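Local atomic coordinates of Fe(2+) transporter FeoB (Legionella pneumophila, PDB entry 3IBY), a protein that probably carries out GTP-driven uptake of ferrous iron across the bacterial inner membrane, this chain being its cytosolic part, with the GTPase and GDI domains. Residues His99-Leu102 with Thr103-Phe107; Asp185-Asn188 with Gln189-Lys193; Asn197-Ala200 with Tyr201-Ser204; Leu238-Ala241 with Arg242-Lys245. All blocks are in the same frame, centred on the assembly; numbering follows the deposited sequence.

Contact 1: His99-Leu102 with Thr103-Phe107; sequences HLYL and TSQLF
Leu102 and Leu106 lie one turn apart on helix 96-106, on its buried side. Leu102 CD1 meets Leu106 CD2 at 4.1 Å. Packing is closest where Leu106 CG sits 3.1 Å from Leu102 O, covering the carbonyl that Leu106 N bonds at 3.0 Å. Thr103 is packed on another flank. Its OG1 lies 3.5 Å from Leu100 CD2, and the two side chains run side by side. The same hydroxyl makes a weak bond to His99 O, but its stronger partner is Asn89. Ser104 turns its hydroxyl back over the helix. With chi1 at 62°, OG lies between its own N and carbonyl carbon. It reaches Tyr101 O at 2.7 Å, tilted 22° from the carbonyl plane, and it also bonds Arg242 of helix 234-253. Of the touching residues Tyr101 alone is partly exposed, and its contact is looser. Gln105 NE2 comes obliquely to 3.3 Å from Tyr101 CE2, with ring and amide planes 64° apart. The buried amide is held by Leu61 N and Ser60 OG, and the Tyr101 ring stacks with Tyr59. The helix belongs to the beta-alpha-beta unit of strands 86-92 and 113-118. Leu100 and Thr103 touch Ile91 of strand 86-92, His99 touches Asn9 of the predicted GTP site, and Tyr101 and Ser104 meet helix 234-253.

Contact 2: Asp185-Asn188 with Gln189-Lys193; sequences DLEN and QLISK
Glu187 and Ile191 touch across one turn of helix 177-193, their side chains set at a slant to each other. Glu187 CG meets Ile191 CD1 at 4.0 Å. The Glu187 chain runs out extended, CG anti to the backbone N (chi1 -176°), and meets the isoleucine with its methylene CG, not its carboxylate. Ile191 has CG1 anti to its own carbonyl carbon (chi1 -68°). This lays CG1 back along the helix, 3.4 Å from Glu187 O. Asn188 lies alongside Ile191 and points the same way. Leu190 is folded in a similar manner on the next flank. Its CG rests 3.3 Å from Leu186 O, the acceptor of Leu190 N. Ser192 is oriented for a polar contact. Its OG bonds Asn188 O at 3.1 Å, standing above the carbonyl plane by 39°. Ser192 N bonds the same oxygen at 3.0 Å. Two donors from one residue therefore grip this carbonyl. Leu186 and Leu190 are buried; Leu186 packs on helix 219-229, and Leu190 on helices 197-209 and 219-229. Asp185, Asn188 and Ser192 are exposed. Glu187 and Gln189 lie at the border and also touch the neighbouring helices. The chemistry is thus that of an amphipathic helix, with leucines turned to the bundle and Asp185, Asn188 and Ser192 to solvent. The hydroxyl of Ser192 is spent on a carbonyl of its own helix.

Contact 3: Asn197-Ala200 with Tyr201-Ser204; sequences NSFA and YYFS
Asn197 opens helix 197-209 and meets Tyr201 through the backbone, with Tyr201 N bonded to Asn197 O at 3.0 Å. Ser198 follows. Its carbonyl takes Tyr202 N, and Tyr202 CB lies 3.6 Å from Ser198 O. The Ser198 hydroxyl is turned to Lys196 instead. Phe199 carries most of the side-chain contact. Its CG is anti to the backbone N (chi1 -172°), which swings the ring along the helix to Phe203. Phe203 CB comes over one face of that ring in a CH-pi contact, 3.9 Å from the Phe199 centroid. The closest ring carbon to Phe203 CB is Phe199 CE2, at 3.5 Å. The two rings themselves meet obliquely, with planes 32° apart. Beside them, Phe199 CE1 touches Tyr202 CD2 at 4.3 Å. Phe203 N also bonds Phe199 O at 2.7 Å, so backbone and side chain join the same pair. Ala200 comes last; it is buried against Leu190, and its carbonyl accepts Ser204 N at 3.1 Å. The faces of the helix part accordingly. Ala200 and Phe203 pack on Leu190 of helix 177-193, and Phe199 and Tyr202 on Ile80 of helix 70-81. Phe199 and Phe203 are an i, i+4 aromatic pair joined by a CH-pi contact. Phe199 looks to helix 70-81 of the GTPase fold and Phe203 to helix 177-193, so the pair bridges the GTPase fold and the helical domain that follows it.

Contact 4: Leu238-Ala241 with Arg242-Lys245; sequences LADA and RYQK
Leu238 and Arg242 lie one turn apart on the long helix 234-253, the last helix of the helical domain that follows the GTPase fold. This helix packs on helices 96-106 and 197-209. Arg242 N bonds Leu238 O at 2.8 Å. The Arg242 chain is bent at chi3 (-58°), which turns its guanidinium back towards Leu238. Arg242 NH2 then lies 3.3 Å from Leu238 CD2, an oblique approach. NH2 also forms a salt bridge to Glu108, and NH1 bonds the hydroxyl of Ser104. Arg242 is buried, so the carboxylate probably stabilises its positive charge. Ala241, also buried, packs on Leu175. Its carbonyl accepts Lys245 N only weakly, Ala241 O to Lys245 N being 3.4 Å. Asp240, Tyr243 and Gln244 are exposed. Tyr243 CB sits 3.2 Å from Ala239 O, the acceptor of Tyr243 N. Asp240 OD1 comes obliquely to Tyr243 CD2 at 3.9 Å, the carboxylate and ring planes being 17° apart. Gln244 N bonds Asp240 O at 2.8 Å. The Gln244 amide and Asp240 carboxylate planes are 14° apart. As modelled, Gln244 OE1 lies 3.4 Å from Asp240 OD2; both are acceptors, and no hydrogen bond joins them.

Overall arrangement
All four contacts are turns of single helices, but their settings differ. Contact 1 is the core one: its centre is about 5 Å from the centre of the chain, within the GTPase fold. Contacts 2, 3 and 4 belong to the helical domain and are partly buried. Contact 2 lies farthest out, its centre about 23 Å from the centre of the chain, with several polar groups at the surface. Contacts 2 and 3 touch through successive helices and share a mostly apolar seam, with Glu187 at its edge. Contact 4 touches contact 1, where buried Arg242 bonds Ser104 and packs on the Tyr101 ring. Contact 3 also touches contact 1, by packing of Tyr202 on Gln105.

Contact 1: His99-Leu102 with Thr103-Phe107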
loop_
_atom_site.group_PDB
_atom_site.type_symbol
_atom_site.label_atom_id
_atom_site.label_comp_id
_atom_site.label_asym_id
_atom_site.label_seq_id
_atom_site.Cartn_x
_atom_site.Cartn_y
_atom_site.Cartn_z
ATOM N N HIS A 99 5.115 -5.466 -6.967
ATOM C CA HIS A 99 4.658 -5.258 -5.604
ATOM C C HIS A 99 4.593 -3.800 -5.239
ATOM O O HIS A 99 3.798 -3.414 -4.396
ATOM C CB HIS A 99 5.515 -6.031 -4.619
ATOM C CG HIS A 99 5.131 -7.464 -4.486
ATOM N ND1 HIS A 99 4.621 -8.200 -5.535
ATOM C CD2 HIS A 99 5.185 -8.304 -3.427
ATOM C CE1 HIS A 99 4.385 -9.437 -5.128
ATOM N NE2 HIS A 99 4.709 -9.522 -3.849
ATOM N N LEU A 100 5.405 -2.972 -5.887
ATOM C CA LEU A 100 5.382 -1.534 -5.650
ATOM C C LEU A 100 4.194 -0.822 -6.315
ATOM O O LEU A 100 3.980 0.391 -6.126
ATOM C CB LEU A 100 6.660 -0.924 -6.188
ATOM C CG LEU A 100 7.879 -1.212 -5.344
ATOM C CD1 LEU A 100 9.117 -0.727 -6.078
ATOM C CD2 LEU A 100 7.723 -0.541 -4.006
ATOM N N TYR A 101 3.434 -1.517 -7.141
ATOM C CA TYR A 101 2.263 -0.855 -7.687
ATOM C C TYR A 101 1.383 -0.509 -6.508
ATOM O O TYR A 101 0.996 0.641 -6.344
ATOM C CB TYR A 101 1.544 -1.752 -8.678
ATOM C CG TYR A 101 0.540 -1.056 -9.551
ATOM C CD1 TYR A 101 0.902 -0.550 -10.770
ATOM C CD2 TYR A 101 -0.794 -0.936 -9.153
ATOM C CE1 TYR A 101 -0.028 0.062 -11.602
ATOM C CE2 TYR A 101 -1.718 -0.314 -9.952
ATOM C CZ TYR A 101 -1.327 0.174 -11.198
ATOM O OH TYR A 101 -2.249 0.769 -12.028
ATOM N N LEU A 102 1.122 -1.500 -5.666
ATOM C CA LEU A 102 0.303 -1.312 -4.476
ATOM C C LEU A 102 0.841 -0.262 -3.554
ATOM O O LEU A 102 0.087 0.503 -2.947
ATOM C CB LEU A 102 0.181 -2.605 -3.705
ATOM C CG LEU A 102 -0.518 -2.572 -2.352
ATOM C CD1 LEU A 102 -1.939 -2.073 -2.537
ATOM C CD2 LEU A 102 -0.451 -4.001 -1.738
ATOM N N THR A 103 2.160 -0.221 -3.474
ATOM C CA THR A 103 2.862 0.657 -2.555
ATOM C C THR A 103 2.617 2.096 -2.899
ATOM O O THR A 103 2.381 2.915 -2.021
ATOM C CB THR A 103 4.391 0.449 -2.593
ATOM O OG1 THR A 103 4.729 -0.897 -2.241
ATOM C CG2 THR A 103 5.038 1.377 -1.596
ATOM N N SER A 104 2.733 2.399 -4.178
ATOM C CA SER A 104 2.575 3.770 -4.653
ATOM C C SER A 104 1.156 4.231 -4.399
ATOM O O SER A 104 0.959 5.381 -4.053
ATOM C CB SER A 104 2.895 3.866 -6.136
ATOM O OG SER A 104 1.994 3.071 -6.886
ATOM N N GLN A 105 0.182 3.337 -4.585
ATOM C CA GLN A 105 -1.222 3.636 -4.265
ATOM C C GLN A 105 -1.412 3.951 -2.763
ATOM O O GLN A 105 -2.079 4.924 -2.429
ATOM C CB GLN A 105 -2.176 2.504 -4.706
ATOM C CG GLN A 105 -2.268 2.272 -6.207
ATOM C CD GLN A 105 -3.218 1.113 -6.578
ATOM O OE1 GLN A 105 -3.437 0.231 -5.771
ATOM N NE2 GLN A 105 -3.756 1.112 -7.818
ATOM N N LEU A 106 -0.806 3.145 -1.889
ATOM C CA LEU A 106 -0.835 3.346 -0.418
ATOM C C LEU A 106 -0.269 4.679 0.049
ATOM O O LEU A 106 -0.832 5.315 0.908
ATOM C CB LEU A 106 -0.022 2.256 0.248
ATOM C CG LEU A 106 -0.458 0.799 0.111
ATOM C CD1 LEU A 106 0.547 -0.103 0.897
ATOM C CD2 LEU A 106 -1.884 0.547 0.605
ATOM N N PHE A 107 0.875 5.076 -0.502
ATOM C CA PHE A 107 1.470 6.412 -0.287
ATOM C C PHE A 107 0.539 7.561 -0.598
ATOM O O PHE A 107 0.810 8.668 -0.191
ATOM C CB PHE A 107 2.657 6.644 -1.232
ATOM C CG PHE A 107 3.895 5.890 -0.877
ATOM C CD1 PHE A 107 3.911 4.926 0.137
ATOM C CD2 PHE A 107 5.065 6.124 -1.589
ATOM C CE1 PHE A 107 5.047 4.276 0.450
ATOM C CE2 PHE A 107 6.215 5.416 -1.285
ATOM C CZ PHE A 107 6.187 4.500 -0.264
#

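Contact 2: Asp185-Asn188 with Gln189-Lys193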
loop_
_atom_site.group_PDB
_atom_site.type_symbol
_atom_site.label_atom_id
_atom_site.label_comp_id
_atom_site.label_asym_id
_atom_site.label_seq_id
_atom_site.Cartn_x
_atom_site.Cartn_y
_atom_site.Cartn_z
ATOM N N ASP A 185 -9.085 18.773 -11.542
ATOM C CA ASP A 185 -10.525 19.137 -11.466
ATOM C C ASP A 185 -11.233 18.172 -10.505
ATOM O O ASP A 185 -11.986 18.568 -9.621
ATOM C CB ASP A 185 -11.224 19.110 -12.847
ATOM C CG ASP A 185 -11.098 20.438 -13.619
ATOM O OD1 ASP A 185 -11.247 20.431 -14.868
ATOM O OD2 ASP A 185 -10.843 21.488 -12.983
ATOM N N LEU A 186 -10.957 16.896 -10.681
ATOM C CA LEU A 186 -11.559 15.878 -9.869
ATOM C C LEU A 186 -11.218 16.110 -8.393
ATOM O O LEU A 186 -12.129 16.185 -7.571
ATOM C CB LEU A 186 -11.097 14.516 -10.366
ATOM C CG LEU A 186 -11.977 13.338 -10.029
ATOM C CD1 LEU A 186 -13.363 13.545 -10.593
ATOM C CD2 LEU A 186 -11.339 12.080 -10.578
ATOM N N GLU A 187 -9.932 16.286 -8.073
ATOM C CA GLU A 187 -9.518 16.616 -6.700
ATOM C C GLU A 187 -10.267 17.814 -6.128
ATOM O O GLU A 187 -10.691 17.795 -4.983
ATOM C CB GLU A 187 -7.998 16.856 -6.581
ATOM C CG GLU A 187 -7.521 17.099 -5.120
ATOM C CD GLU A 187 -5.975 17.064 -4.892
ATOM O OE1 GLU A 187 -5.196 17.428 -5.795
ATOM O OE2 GLU A 187 -5.530 16.692 -3.771
ATOM N N ASN A 188 -10.442 18.856 -6.917
ATOM C CA ASN A 188 -11.082 20.075 -6.414
ATOM C C ASN A 188 -12.602 19.949 -6.240
ATOM O O ASN A 188 -13.159 20.386 -5.239
ATOM C CB ASN A 188 -10.713 21.251 -7.335
ATOM C CG ASN A 188 -9.216 21.625 -7.238
ATOM O OD1 ASN A 188 -8.532 21.829 -8.260
ATOM N ND2 ASN A 188 -8.711 21.711 -5.993
ATOM N N GLN A 189 -13.267 19.354 -7.224
ATOM C CA GLN A 189 -14.657 18.924 -7.088
ATOM C C GLN A 189 -14.852 18.287 -5.690
ATOM O O GLN A 189 -15.722 18.724 -4.915
ATOM C CB GLN A 189 -14.978 17.911 -8.197
ATOM C CG GLN A 189 -16.434 17.830 -8.720
ATOM C CD GLN A 189 -16.532 17.094 -10.111
ATOM O OE1 GLN A 189 -15.516 16.704 -10.699
ATOM N NE2 GLN A 189 -17.761 16.927 -10.623
ATOM N N LEU A 190 -14.008 17.297 -5.362
ATOM C CA LEU A 190 -14.074 16.590 -4.076
ATOM C C LEU A 190 -13.882 17.502 -2.859
ATOM O O LEU A 190 -14.643 17.413 -1.903
ATOM C CB LEU A 190 -13.050 15.443 -4.017
ATOM C CG LEU A 190 -13.258 14.330 -5.042
ATOM C CD1 LEU A 190 -12.330 13.209 -4.804
ATOM C CD2 LEU A 190 -14.710 13.854 -5.040
ATOM N N ILE A 191 -12.871 18.370 -2.886
ATOM C CA ILE A 191 -12.642 19.292 -1.768
ATOM C C ILE A 191 -13.887 20.152 -1.522
ATOM O O ILE A 191 -14.339 20.270 -0.386
ATOM C CB ILE A 191 -11.387 20.167 -1.991
ATOM C CG1 ILE A 191 -10.118 19.304 -1.943
ATOM C CG2 ILE A 191 -11.270 21.227 -0.940
ATOM C CD1 ILE A 191 -8.926 19.889 -2.660
ATOM N N SER A 192 -14.472 20.696 -2.586
ATOM C CA SER A 192 -15.706 21.511 -2.477
ATOM C C SER A 192 -16.882 20.738 -1.909
ATOM O O SER A 192 -17.715 21.306 -1.177
ATOM C CB SER A 192 -16.146 22.033 -3.852
ATOM O OG SER A 192 -15.100 22.708 -4.500
ATOM N N LYS A 193 -16.967 19.466 -2.318
ATOM C CA LYS A 193 -17.941 18.521 -1.800
ATOM C C LYS A 193 -17.878 18.470 -0.275
ATOM O O LYS A 193 -18.873 18.171 0.370
ATOM C CB LYS A 193 -17.696 17.125 -2.391
ATOM C CG LYS A 193 -18.779 16.623 -3.331
ATOM C CD LYS A 193 -20.026 16.162 -2.538
ATOM C CE LYS A 193 -21.304 16.150 -3.406
ATOM N NZ LYS A 193 -22.577 16.133 -2.597
#

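Contact 3: Asn197-Ala200 with Tyr201-Ser204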
loop_
_atom_site.group_PDB
_atom_site.type_symbol
_atom_site.label_atom_id
_atom_site.label_comp_id
_atom_site.label_asym_id
_atom_site.label_seq_id
_atom_site.Cartn_x
_atom_site.Cartn_y
_atom_site.Cartn_z
ATOM N N ASN A 197 -8.530 16.939 2.667
ATOM C CA ASN A 197 -7.510 16.960 1.586
ATOM C C ASN A 197 -6.859 15.630 1.253
ATOM O O ASN A 197 -6.847 15.225 0.096
ATOM C CB ASN A 197 -6.411 17.965 1.900
ATOM C CG ASN A 197 -6.916 19.362 1.897
ATOM O OD1 ASN A 197 -6.634 20.101 2.827
ATOM N ND2 ASN A 197 -7.700 19.739 0.876
ATOM N N SER A 198 -6.285 14.993 2.267
ATOM C CA SER A 198 -5.726 13.645 2.160
ATOM C C SER A 198 -6.640 12.730 1.360
ATOM O O SER A 198 -6.232 12.122 0.355
ATOM C CB SER A 198 -5.542 13.050 3.565
ATOM O OG SER A 198 -6.795 12.985 4.267
ATOM N N PHE A 199 -7.891 12.651 1.804
ATOM C CA PHE A 199 -8.822 11.750 1.178
ATOM C C PHE A 199 -9.157 12.147 -0.279
ATOM O O PHE A 199 -9.328 11.265 -1.131
ATOM C CB PHE A 199 -10.109 11.608 1.980
ATOM C CG PHE A 199 -10.972 10.542 1.439
ATOM C CD1 PHE A 199 -10.633 9.212 1.621
ATOM C CD2 PHE A 199 -12.055 10.846 0.634
ATOM C CE1 PHE A 199 -11.388 8.212 1.058
ATOM C CE2 PHE A 199 -12.816 9.820 0.056
ATOM C CZ PHE A 199 -12.472 8.514 0.267
ATOM N N ALA A 200 -9.263 13.450 -0.554
ATOM C CA ALA A 200 -9.621 13.913 -1.887
ATOM C C ALA A 200 -8.545 13.549 -2.886
ATOM O O ALA A 200 -8.860 13.058 -3.997
ATOM C CB ALA A 200 -9.842 15.379 -1.908
ATOM N N TYR A 201 -7.281 13.768 -2.499
ATOM C CA TYR A 201 -6.176 13.397 -3.366
ATOM C C TYR A 201 -6.322 11.927 -3.674
ATOM O O TYR A 201 -6.299 11.545 -4.839
ATOM C CB TYR A 201 -4.794 13.688 -2.753
ATOM C CG TYR A 201 -3.620 13.304 -3.667
ATOM C CD1 TYR A 201 -3.016 14.232 -4.530
ATOM C CD2 TYR A 201 -3.125 12.025 -3.682
ATOM C CE1 TYR A 201 -1.943 13.869 -5.373
ATOM C CE2 TYR A 201 -2.066 11.668 -4.513
ATOM C CZ TYR A 201 -1.479 12.575 -5.347
ATOM O OH TYR A 201 -0.437 12.155 -6.140
ATOM N N TYR A 202 -6.503 11.108 -2.640
ATOM C CA TYR A 202 -6.469 9.648 -2.806
ATOM C C TYR A 202 -7.672 9.161 -3.588
ATOM O O TYR A 202 -7.542 8.370 -4.491
ATOM C CB TYR A 202 -6.424 8.946 -1.430
ATOM C CG TYR A 202 -6.694 7.449 -1.430
ATOM C CD1 TYR A 202 -5.671 6.524 -1.597
ATOM C CD2 TYR A 202 -7.972 6.967 -1.230
ATOM C CE1 TYR A 202 -5.921 5.155 -1.564
ATOM C CE2 TYR A 202 -8.230 5.601 -1.216
ATOM C CZ TYR A 202 -7.209 4.694 -1.382
ATOM O OH TYR A 202 -7.522 3.334 -1.357
ATOM N N PHE A 203 -8.842 9.640 -3.232
ATOM C CA PHE A 203 -10.077 9.178 -3.830
ATOM C C PHE A 203 -10.192 9.531 -5.337
ATOM O O PHE A 203 -10.819 8.796 -6.124
ATOM C CB PHE A 203 -11.223 9.783 -3.028
ATOM C CG PHE A 203 -12.570 9.330 -3.461
ATOM C CD1 PHE A 203 -12.766 8.047 -3.974
ATOM C CD2 PHE A 203 -13.670 10.187 -3.336
ATOM C CE1 PHE A 203 -14.033 7.629 -4.358
ATOM C CE2 PHE A 203 -14.937 9.784 -3.716
ATOM C CZ PHE A 203 -15.128 8.506 -4.232
ATOM N N SER A 204 -9.554 10.638 -5.725
ATOM C CA SER A 204 -9.487 11.073 -7.127
ATOM C C SER A 204 -8.759 10.069 -8.041
ATOM O O SER A 204 -9.244 9.740 -9.160
ATOM C CB SER A 204 -8.844 12.482 -7.238
ATOM O OG SER A 204 -7.593 12.556 -6.595
#

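Contact 4: Leu238-Ala241 with Arg242-Lys245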
loop_
_atom_site.group_PDB
_atom_site.type_symbol
_atom_site.label_atom_id
_atom_site.label_comp_id
_atom_site.label_asym_id
_atom_site.label_seq_id
_atom_site.Cartn_x
_atom_site.Cartn_y
_atom_site.Cartn_z
ATOM N N LEU A 238 -3.365 6.339 -16.282
ATOM C CA LEU A 238 -2.824 6.427 -14.925
ATOM C C LEU A 238 -1.984 5.194 -14.571
ATOM O O LEU A 238 -0.918 5.308 -13.947
ATOM C CB LEU A 238 -3.952 6.587 -13.909
ATOM C CG LEU A 238 -3.860 7.766 -12.929
ATOM C CD1 LEU A 238 -5.295 8.210 -12.589
ATOM C CD2 LEU A 238 -3.037 7.435 -11.667
ATOM N N ALA A 239 -2.484 4.018 -14.958
ATOM C CA ALA A 239 -1.721 2.756 -14.824
ATOM C C ALA A 239 -0.335 2.858 -15.466
ATOM O O ALA A 239 0.645 2.381 -14.892
ATOM C CB ALA A 239 -2.495 1.563 -15.429
ATOM N N ASP A 240 -0.250 3.478 -16.644
ATOM C CA ASP A 240 1.041 3.661 -17.295
ATOM C C ASP A 240 1.941 4.620 -16.521
ATOM O O ASP A 240 3.094 4.312 -16.294
ATOM C CB ASP A 240 0.885 4.155 -18.728
ATOM C CG ASP A 240 2.224 4.197 -19.495
ATOM O OD1 ASP A 240 2.995 3.209 -19.463
ATOM O OD2 ASP A 240 2.496 5.230 -20.148
ATOM N N ALA A 241 1.438 5.766 -16.104
ATOM C CA ALA A 241 2.296 6.685 -15.396
ATOM C C ALA A 241 2.747 6.067 -14.071
ATOM O O ALA A 241 3.869 6.287 -13.610
ATOM C CB ALA A 241 1.610 7.988 -15.175
ATOM N N ARG A 242 1.885 5.270 -13.462
ATOM C CA ARG A 242 2.262 4.592 -12.224
ATOM C C ARG A 242 3.364 3.588 -12.497
ATOM O O ARG A 242 4.342 3.528 -11.790
ATOM C CB ARG A 242 1.067 3.863 -11.624
ATOM C CG ARG A 242 1.315 3.495 -10.195
ATOM C CD ARG A 242 0.056 3.087 -9.485
ATOM N NE ARG A 242 -0.926 4.151 -9.540
ATOM C CZ ARG A 242 -0.982 5.170 -8.704
ATOM N NH1 ARG A 242 -0.080 5.269 -7.732
ATOM N NH2 ARG A 242 -1.926 6.108 -8.858
ATOM N N TYR A 243 3.173 2.810 -13.545
ATOM C CA TYR A 243 4.147 1.877 -14.024
ATOM C C TYR A 243 5.499 2.525 -14.394
ATOM O O TYR A 243 6.539 1.978 -14.119
ATOM C CB TYR A 243 3.568 1.142 -15.245
ATOM C CG TYR A 243 4.624 0.415 -16.035
ATOM C CD1 TYR A 243 5.024 -0.855 -15.663
ATOM C CD2 TYR A 243 5.277 1.022 -17.129
ATOM C CE1 TYR A 243 6.027 -1.531 -16.361
ATOM C CE2 TYR A 243 6.287 0.338 -17.836
ATOM C CZ TYR A 243 6.648 -0.937 -17.425
ATOM O OH TYR A 243 7.629 -1.652 -18.042
ATOM N N GLN A 244 5.506 3.664 -15.058
ATOM C CA GLN A 244 6.800 4.204 -15.559
ATOM C C GLN A 244 7.701 4.623 -14.394
ATOM O O GLN A 244 8.895 4.335 -14.396
ATOM C CB GLN A 244 6.583 5.355 -16.514
ATOM C CG GLN A 244 6.307 4.937 -17.940
ATOM C CD GLN A 244 6.093 6.160 -18.829
ATOM O OE1 GLN A 244 5.107 6.902 -18.646
ATOM N NE2 GLN A 244 7.021 6.397 -19.782
ATOM N N LYS A 245 7.091 5.243 -13.383
ATOM C CA LYS A 245 7.813 5.722 -12.235
ATOM C C LYS A 245 8.327 4.520 -11.467
ATOM O O LYS A 245 9.397 4.557 -10.848
ATOM C CB LYS A 245 6.884 6.557 -11.329
ATOM C CG LYS A 245 7.580 7.287 -10.116
ATOM C CD LYS A 245 8.750 8.235 -10.575
ATOM C CE LYS A 245 9.495 8.991 -9.434
ATOM N NZ LYS A 245 10.461 9.997 -9.987
#